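Local structure of arginine--tRNA ligase (Campylobacter jejuni, 3FNR) at residues Phe7-Ala12 and Ala364-Leu369; Asn375-Ala380 and Leu429-Leu434. The protein catalyses the ATP-dependent attachment of L-arginine to tRNA(Arg), releasing AMP and diphosphate. The protein carries 1 engineered substitution. One frame throughout, in Å; residues are numbered along the deposited sequence.

In the fold
Both contacts lie at one end of the elongated chain, their centres about 9 Å apart, in the helical region that carries the DALR anticodon binding domain. Contact 1 sets the N-terminal helix 5-17 against the loop between helices 336-353 and 371-381; contact 2 follows along the chain and pairs helix 371-381 with helix 425-445. Lys-430 of the second contact reaches into the first and ties the two together. The N-terminal helix, more than 300 residues earlier in sequence, thus covers part of the C-terminal bundle, joining the two extremes of the chain far from the centre of the molecule.

Contact 1. Residues Phe7-Ala12 and Ala364-Leu369; sequences FLNELA and ADLQSL
Asn-9 lays its carboxamide against the backbone of Asp-365, the closest approach being 3.2 Å from Asn-9 CG to Asp-365 O. Its CG stands anti to the backbone N (chi1 -175°), which carries the amide out from helix 5-17 to the loop. On this packed side, Asn-9 OD1 also lies 3.4 Å from Leu-366 CD2, the two side chains running obliquely past one another, and the same methyl reaches Ala-12 CB at 4.2 Å, one helical turn further on. Asn-9 OD1 and the nearby Asp-365 O are both acceptors and cannot bond each other; OD1 accepts instead from Lys-430 NZ of helix 425-445, which donates to Ala-364 O as well. The N-terminal helix meets here the connection leading into helix 371-381 of the anticodon-binding domain, and the lysine, from a third element, bridges the two. The ND2 side of the amide is looser and wetter: Asn-9 ND2 donates to a water at 2.9 Å, which in turn donates to Ala-364 O, while Asp-365 CB comes no nearer than 4.0 Å to Asn-9 ND2. The carboxylate of Asp-365 leads away from the helix and folds back on its own loop in an Asx turn: Asp-365 OD1 accepts from Gln-367 N at 3.1 Å, on the anti side and 30° out of the carboxylate plane, just where a type I turn from Leu-366 to Leu-369 begins.

Contact 2. Residues Asn375-Ala380 and Leu429-Leu434; sequences NLLFEA and LKLFSL
Within the helical bundle of the DALR anticodon binding domain, helices 371-381 and 425-445 pack through a leucine-rich interface, their segment axes 9.6 Å apart and inclined by 31° with the same N-to-C sense. Leu-431 projects one methyl to each of two neighbours. Its CD1 comes over the backbone of the facing helix, 3.7 Å from Leu-377 CA and equally near Leu-377 CB; its CD2 meets Leu-376 CD2 at 4.1 Å, the two side chains crossing at about a right angle. With CG of Leu-431 anti to its N (chi1 174°), the fork is directed across the interface. One turn on, Leu-434 CD2 touches Leu-377 CD1 at 3.6 Å, and Leu-434 CG, the branch point, lies 3.9 Å from Ala-380 CB, the small alanine letting the leucine come close. All five of these residues are buried, and the side chains that meet are all apolar. Polar groups are settled to the side: Ser-433 OG donates to Lys-430 O at 2.6 Å, sharing that acceptor with Leu-434 N. Leu-8 of helix 5-17 covers Leu-377, and Phe-413 of helix 398-416 lies against Leu-431, as expected for the interior of the helical DALR anticodon-binding domain of arginyl-tRNA synthetases.

Contact 1. Residues Phe7-Ala12 and Ala364-Leu369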
ATOM      1  N   PHE A   7     -36.122   8.303  -9.391  1.00 42.93           N
ATOM      2  CA  PHE A   7     -35.198   7.178  -9.520  1.00 40.65           C
ATOM      3  C   PHE A   7     -34.031   7.325  -8.551  1.00 38.92           C
ATOM      4  O   PHE A   7     -33.766   6.424  -7.757  1.00 36.53           O
ATOM      5  CB  PHE A   7     -34.696   7.052 -10.965  1.00 45.35           C
ATOM      6  CG  PHE A   7     -33.757   5.882 -11.188  1.00 52.72           C
ATOM      7  CD1 PHE A   7     -34.245   4.575 -11.225  1.00 48.28           C
ATOM      8  CD2 PHE A   7     -32.388   6.093 -11.370  1.00 55.67           C
ATOM      9  CE1 PHE A   7     -33.385   3.493 -11.430  1.00 54.94           C
ATOM     10  CE2 PHE A   7     -31.514   5.015 -11.573  1.00 58.72           C
ATOM     11  CZ  PHE A   7     -32.017   3.711 -11.606  1.00 53.13           C
ATOM     12  N   LEU A   8     -33.361   8.475  -8.600  1.00 38.61           N
ATOM     13  CA  LEU A   8     -32.263   8.787  -7.679  1.00 37.88           C
ATOM     14  C   LEU A   8     -32.660   8.699  -6.201  1.00 39.71           C
ATOM     15  O   LEU A   8     -31.865   8.251  -5.367  1.00 39.34           O
ATOM     16  CB  LEU A   8     -31.674  10.161  -7.986  1.00 42.31           C
ATOM     17  CG  LEU A   8     -30.977  10.411  -9.332  1.00 45.54           C
ATOM     18  CD1 LEU A   8     -30.643  11.887  -9.467  1.00 45.32           C
ATOM     19  CD2 LEU A   8     -29.713   9.564  -9.507  1.00 46.71           C
ATOM     20  N   ASN A   9     -33.887   9.112  -5.880  1.00 35.95           N
ATOM     21  CA  ASN A   9     -34.399   8.992  -4.514  1.00 38.78           C
ATOM     22  C   ASN A   9     -34.503   7.532  -4.085  1.00 39.55           C
ATOM     23  O   ASN A   9     -34.182   7.197  -2.951  1.00 43.48           O
ATOM     24  CB  ASN A   9     -35.762   9.668  -4.364  1.00 39.13           C
ATOM     25  CG  ASN A   9     -36.267   9.657  -2.938  1.00 42.86           C
ATOM     26  OD1 ASN A   9     -35.584  10.115  -2.018  1.00 35.76           O
ATOM     27  ND2 ASN A   9     -37.469   9.137  -2.745  1.00 41.99           N
ATOM     28  N   GLU A  10     -34.941   6.669  -4.999  1.00 42.54           N
ATOM     29  CA  GLU A  10     -35.004   5.238  -4.715  1.00 46.45           C
ATOM     30  C   GLU A  10     -33.623   4.662  -4.430  1.00 44.29           C
ATOM     31  O   GLU A  10     -33.455   3.909  -3.472  1.00 46.94           O
ATOM     32  CB  GLU A  10     -35.726   4.461  -5.823  1.00 47.08           C
ATOM     33  CG  GLU A  10     -37.259   4.520  -5.728  1.00 51.98           C
ATOM     34  CD  GLU A  10     -37.780   4.416  -4.296  1.00 64.21           C
ATOM     35  OE1 GLU A  10     -37.572   3.363  -3.644  1.00 70.39           O
ATOM     36  OE2 GLU A  10     -38.401   5.394  -3.823  1.00 61.62           O
ATOM     37  N   LEU A  11     -32.641   5.053  -5.243  1.00 44.17           N
ATOM     38  CA  LEU A  11     -31.236   4.694  -5.010  1.00 39.58           C
ATOM     39  C   LEU A  11     -30.725   5.238  -3.680  1.00 38.62           C
ATOM     40  O   LEU A  11     -29.992   4.549  -2.962  1.00 43.18           O
ATOM     41  CB  LEU A  11     -30.344   5.184  -6.158  1.00 39.73           C
ATOM     42  CG  LEU A  11     -30.488   4.524  -7.537  1.00 45.49           C
ATOM     43  CD1 LEU A  11     -29.376   5.001  -8.459  1.00 43.10           C
ATOM     44  CD2 LEU A  11     -30.476   2.995  -7.454  1.00 48.67           C
ATOM     45  N   ALA A  12     -31.126   6.467  -3.350  1.00 39.27           N
ATOM     46  CA  ALA A  12     -30.782   7.085  -2.069  1.00 38.55           C
ATOM     47  C   ALA A  12     -31.357   6.282  -0.912  1.00 40.93           C
ATOM     48  O   ALA A  12     -30.660   6.019   0.066  1.00 44.10           O
ATOM     49  CB  ALA A  12     -31.253   8.521  -2.015  1.00 36.90           C
ATOM     50  N   ALA A 364     -38.252  11.830   3.344  1.00 47.97           N
ATOM     51  CA  ALA A 364     -38.212  12.884   2.330  1.00 41.59           C
ATOM     52  C   ALA A 364     -37.993  12.284   0.946  1.00 43.56           C
ATOM     53  O   ALA A 364     -37.343  11.248   0.822  1.00 44.80           O
ATOM     54  CB  ALA A 364     -37.135  13.874   2.654  1.00 37.59           C
ATOM     55  N   ASP A 365     -38.543  12.922  -0.085  1.00 41.35           N
ATOM     56  CA  ASP A 365     -38.501  12.346  -1.426  1.00 43.06           C
ATOM     57  C   ASP A 365     -37.541  13.043  -2.392  1.00 43.50           C
ATOM     58  O   ASP A 365     -37.381  12.598  -3.533  1.00 39.47           O
ATOM     59  CB  ASP A 365     -39.907  12.259  -2.027  1.00 46.86           C
ATOM     60  CG  ASP A 365     -40.635  13.597  -2.040  1.00 53.89           C
ATOM     61  OD1 ASP A 365     -39.986  14.661  -2.174  1.00 52.33           O
ATOM     62  OD2 ASP A 365     -41.877  13.577  -1.925  1.00 61.35           O
ATOM     63  N   LEU A 366     -36.937  14.144  -1.938  1.00 42.29           N
ATOM     64  CA  LEU A 366     -35.907  14.887  -2.695  1.00 41.48           C
ATOM     65  C   LEU A 366     -36.446  15.673  -3.899  1.00 41.52           C
ATOM     66  O   LEU A 366     -35.674  16.227  -4.683  1.00 40.09           O
ATOM     67  CB  LEU A 366     -34.758  13.955  -3.123  1.00 35.98           C
ATOM     68  CG  LEU A 366     -33.544  13.710  -2.216  1.00 45.75           C
ATOM     69  CD1 LEU A 366     -33.785  14.020  -0.762  1.00 33.96           C
ATOM     70  CD2 LEU A 366     -33.039  12.289  -2.375  1.00 44.32           C
ATOM     71  N   GLN A 367     -37.768  15.745  -4.021  1.00 40.46           N
ATOM     72  CA  GLN A 367     -38.405  16.360  -5.179  1.00 40.17           C
ATOM     73  C   GLN A 367     -38.165  17.874  -5.255  1.00 43.01           C
ATOM     74  O   GLN A 367     -38.153  18.447  -6.339  1.00 37.36           O
ATOM     75  CB  GLN A 367     -39.900  16.044  -5.181  1.00 44.87           C
ATOM     76  CG  GLN A 367     -40.501  15.827  -6.569  1.00 58.07           C
ATOM     77  CD  GLN A 367     -39.899  14.636  -7.298  1.00 55.74           C
ATOM     78  OE1 GLN A 367     -39.901  13.511  -6.797  1.00 55.57           O
ATOM     79  NE2 GLN A 367     -39.383  14.885  -8.494  1.00 62.42           N
ATOM     80  N   SER A 368     -37.925  18.512  -4.108  1.00 41.15           N
ATOM     81  CA  SER A 368     -37.726  19.963  -4.069  1.00 43.85           C
ATOM     82  C   SER A 368     -36.313  20.434  -4.390  1.00 43.51           C
ATOM     83  O   SER A 368     -36.067  21.639  -4.466  1.00 45.39           O
ATOM     84  CB  SER A 368     -38.128  20.516  -2.710  1.00 41.90           C
ATOM     85  OG  SER A 368     -37.146  20.187  -1.739  1.00 41.09           O
ATOM     86  N   LEU A 369     -35.385  19.497  -4.557  1.00 45.81           N
ATOM     87  CA  LEU A 369     -33.992  19.826  -4.882  1.00 41.96           C
ATOM     88  C   LEU A 369     -33.860  20.635  -6.173  1.00 39.84           C
ATOM     89  O   LEU A 369     -34.445  20.285  -7.196  1.00 43.00           O
ATOM     90  CB  LEU A 369     -33.165  18.544  -4.988  1.00 41.11           C
ATOM     91  CG  LEU A 369     -32.240  18.105  -3.849  1.00 47.64           C
ATOM     92  CD1 LEU A 369     -32.712  18.537  -2.473  1.00 28.77           C
ATOM     93  CD2 LEU A 369     -32.054  16.594  -3.896  1.00 33.05           C
TER
HETATM   94  O   HOH W   1     -38.276   8.623   0.011  1.00 41.83           O

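Contact 2. Residues Asn375-Ala380 and Leu429-Leu434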
ATOM      1  N   ASN A 375     -27.458  17.591  -9.000  1.00 29.74           N
ATOM      2  CA  ASN A 375     -26.079  17.280  -9.400  1.00 30.72           C
ATOM      3  C   ASN A 375     -25.301  16.643  -8.253  1.00 33.16           C
ATOM      4  O   ASN A 375     -24.605  15.651  -8.448  1.00 37.58           O
ATOM      5  CB  ASN A 375     -25.327  18.534  -9.853  1.00 23.26           C
ATOM      6  CG  ASN A 375     -25.816  19.073 -11.187  1.00 35.54           C
ATOM      7  OD1 ASN A 375     -26.544  18.408 -11.928  1.00 34.47           O
ATOM      8  ND2 ASN A 375     -25.397  20.289 -11.505  1.00 32.59           N
ATOM      9  N   LEU A 376     -25.448  17.219  -7.063  1.00 34.43           N
ATOM     10  CA  LEU A 376     -24.745  16.763  -5.876  1.00 37.26           C
ATOM     11  C   LEU A 376     -25.251  15.402  -5.448  1.00 38.19           C
ATOM     12  O   LEU A 376     -24.470  14.564  -5.003  1.00 36.64           O
ATOM     13  CB  LEU A 376     -24.888  17.778  -4.744  1.00 32.58           C
ATOM     14  CG  LEU A 376     -24.041  17.617  -3.477  1.00 39.63           C
ATOM     15  CD1 LEU A 376     -22.552  17.682  -3.772  1.00 35.47           C
ATOM     16  CD2 LEU A 376     -24.439  18.692  -2.478  1.00 34.82           C
ATOM     17  N   LEU A 377     -26.560  15.196  -5.594  1.00 39.34           N
ATOM     18  CA  LEU A 377     -27.185  13.897  -5.362  1.00 36.88           C
ATOM     19  C   LEU A 377     -26.623  12.852  -6.319  1.00 39.52           C
ATOM     20  O   LEU A 377     -26.209  11.772  -5.885  1.00 36.28           O
ATOM     21  CB  LEU A 377     -28.707  14.006  -5.522  1.00 34.15           C
ATOM     22  CG  LEU A 377     -29.592  12.756  -5.568  1.00 38.67           C
ATOM     23  CD1 LEU A 377     -29.510  11.970  -4.281  1.00 40.57           C
ATOM     24  CD2 LEU A 377     -31.038  13.153  -5.846  1.00 24.22           C
ATOM     25  N   PHE A 378     -26.602  13.182  -7.611  1.00 37.50           N
ATOM     26  CA  PHE A 378     -26.017  12.300  -8.616  1.00 39.93           C
ATOM     27  C   PHE A 378     -24.574  11.972  -8.269  1.00 40.67           C
ATOM     28  O   PHE A 378     -24.180  10.807  -8.315  1.00 41.62           O
ATOM     29  CB  PHE A 378     -26.063  12.906 -10.021  1.00 43.35           C
ATOM     30  CG  PHE A 378     -25.411  12.028 -11.068  1.00 46.73           C
ATOM     31  CD1 PHE A 378     -26.104  10.953 -11.621  1.00 52.51           C
ATOM     32  CD2 PHE A 378     -24.095  12.257 -11.476  1.00 48.86           C
ATOM     33  CE1 PHE A 378     -25.504  10.126 -12.576  1.00 54.61           C
ATOM     34  CE2 PHE A 378     -23.483  11.437 -12.427  1.00 50.86           C
ATOM     35  CZ  PHE A 378     -24.193  10.370 -12.981  1.00 49.80           C
ATOM     36  N   GLU A 379     -23.808  13.009  -7.931  1.00 36.18           N
ATOM     37  CA  GLU A 379     -22.397  12.879  -7.588  1.00 40.03           C
ATOM     38  C   GLU A 379     -22.214  11.926  -6.409  1.00 40.10           C
ATOM     39  O   GLU A 379     -21.327  11.074  -6.435  1.00 39.67           O
ATOM     40  CB  GLU A 379     -21.796  14.254  -7.275  1.00 38.88           C
ATOM     41  CG  GLU A 379     -20.266  14.305  -7.320  1.00 44.12           C
ATOM     42  CD  GLU A 379     -19.707  15.718  -7.167  1.00 47.49           C
ATOM     43  OE1 GLU A 379     -18.540  15.946  -7.554  1.00 54.56           O
ATOM     44  OE2 GLU A 379     -20.429  16.608  -6.670  1.00 55.69           O
ATOM     45  N   ALA A 380     -23.068  12.057  -5.395  1.00 34.77           N
ATOM     46  CA  ALA A 380     -23.023  11.163  -4.237  1.00 36.85           C
ATOM     47  C   ALA A 380     -23.200   9.708  -4.668  1.00 36.54           C
ATOM     48  O   ALA A 380     -22.397   8.850  -4.297  1.00 37.11           O
ATOM     49  CB  ALA A 380     -24.080  11.553  -3.196  1.00 35.85           C
ATOM     50  N   LEU A 429     -31.266  17.769   4.313  1.00 39.00           N
ATOM     51  CA  LEU A 429     -30.605  16.864   5.246  1.00 38.30           C
ATOM     52  C   LEU A 429     -30.381  15.471   4.652  1.00 40.06           C
ATOM     53  O   LEU A 429     -29.289  14.920   4.783  1.00 42.50           O
ATOM     54  CB  LEU A 429     -31.377  16.775   6.562  1.00 36.53           C
ATOM     55  CG  LEU A 429     -31.322  18.021   7.453  1.00 42.75           C
ATOM     56  CD1 LEU A 429     -32.217  17.840   8.672  1.00 46.06           C
ATOM     57  CD2 LEU A 429     -29.891  18.358   7.874  1.00 37.92           C
ATOM     58  N   LYS A 430     -31.399  14.918   3.990  1.00 36.31           N
ATOM     59  CA  LYS A 430     -31.288  13.587   3.377  1.00 37.56           C
ATOM     60  C   LYS A 430     -30.212  13.590   2.292  1.00 39.92           C
ATOM     61  O   LYS A 430     -29.395  12.663   2.216  1.00 36.35           O
ATOM     62  CB  LYS A 430     -32.623  13.120   2.801  1.00 34.60           C
ATOM     63  CG  LYS A 430     -32.643  11.643   2.393  1.00 38.51           C
ATOM     64  CD  LYS A 430     -33.945  11.274   1.692  1.00 38.71           C
ATOM     65  CE  LYS A 430     -33.858   9.924   1.011  1.00 37.03           C
ATOM     66  NZ  LYS A 430     -35.193   9.484   0.516  1.00 34.15           N
ATOM     67  N   LEU A 431     -30.212  14.645   1.478  1.00 33.40           N
ATOM     68  CA  LEU A 431     -29.160  14.871   0.515  1.00 32.98           C
ATOM     69  C   LEU A 431     -27.808  14.824   1.220  1.00 33.31           C
ATOM     70  O   LEU A 431     -26.930  14.070   0.811  1.00 36.65           O
ATOM     71  CB  LEU A 431     -29.339  16.221  -0.184  1.00 31.07           C
ATOM     72  CG  LEU A 431     -28.206  16.648  -1.124  1.00 32.89           C
ATOM     73  CD1 LEU A 431     -28.023  15.649  -2.238  1.00 38.44           C
ATOM     74  CD2 LEU A 431     -28.456  18.016  -1.709  1.00 29.54           C
ATOM     75  N   PHE A 432     -27.674  15.604   2.291  1.00 30.48           N
ATOM     76  CA  PHE A 432     -26.416  15.721   3.030  1.00 37.31           C
ATOM     77  C   PHE A 432     -25.983  14.382   3.610  1.00 34.40           C
ATOM     78  O   PHE A 432     -24.794  14.060   3.594  1.00 38.11           O
ATOM     79  CB  PHE A 432     -26.530  16.769   4.142  1.00 33.86           C
ATOM     80  CG  PHE A 432     -26.495  18.202   3.655  1.00 35.36           C
ATOM     81  CD1 PHE A 432     -26.236  19.228   4.551  1.00 33.67           C
ATOM     82  CD2 PHE A 432     -26.710  18.526   2.315  1.00 39.64           C
ATOM     83  CE1 PHE A 432     -26.206  20.547   4.132  1.00 35.67           C
ATOM     84  CE2 PHE A 432     -26.691  19.848   1.882  1.00 38.82           C
ATOM     85  CZ  PHE A 432     -26.435  20.858   2.791  1.00 38.08           C
ATOM     86  N   SER A 433     -26.952  13.594   4.083  1.00 34.10           N
ATOM     87  CA  SER A 433     -26.668  12.297   4.701  1.00 38.67           C
ATOM     88  C   SER A 433     -26.055  11.346   3.692  1.00 41.01           C
ATOM     89  O   SER A 433     -25.223  10.510   4.041  1.00 47.31           O
ATOM     90  CB  SER A 433     -27.925  11.676   5.308  1.00 34.35           C
ATOM     91  OG  SER A 433     -28.773  11.162   4.302  1.00 43.40           O
ATOM     92  N   LEU A 434     -26.451  11.507   2.435  1.00 36.58           N
ATOM     93  CA  LEU A 434     -25.898  10.713   1.358  1.00 41.87           C
ATOM     94  C   LEU A 434     -24.485  11.157   0.953  1.00 38.06           C
ATOM     95  O   LEU A 434     -23.641  10.319   0.638  1.00 41.35           O
ATOM     96  CB  LEU A 434     -26.847  10.744   0.172  1.00 43.03           C
ATOM     97  CG  LEU A 434     -26.628   9.702  -0.913  1.00 50.94           C
ATOM     98  CD1 LEU A 434     -26.855   8.283  -0.394  1.00 49.89           C
ATOM     99  CD2 LEU A 434     -27.586  10.030  -2.002  1.00 52.92           C
TER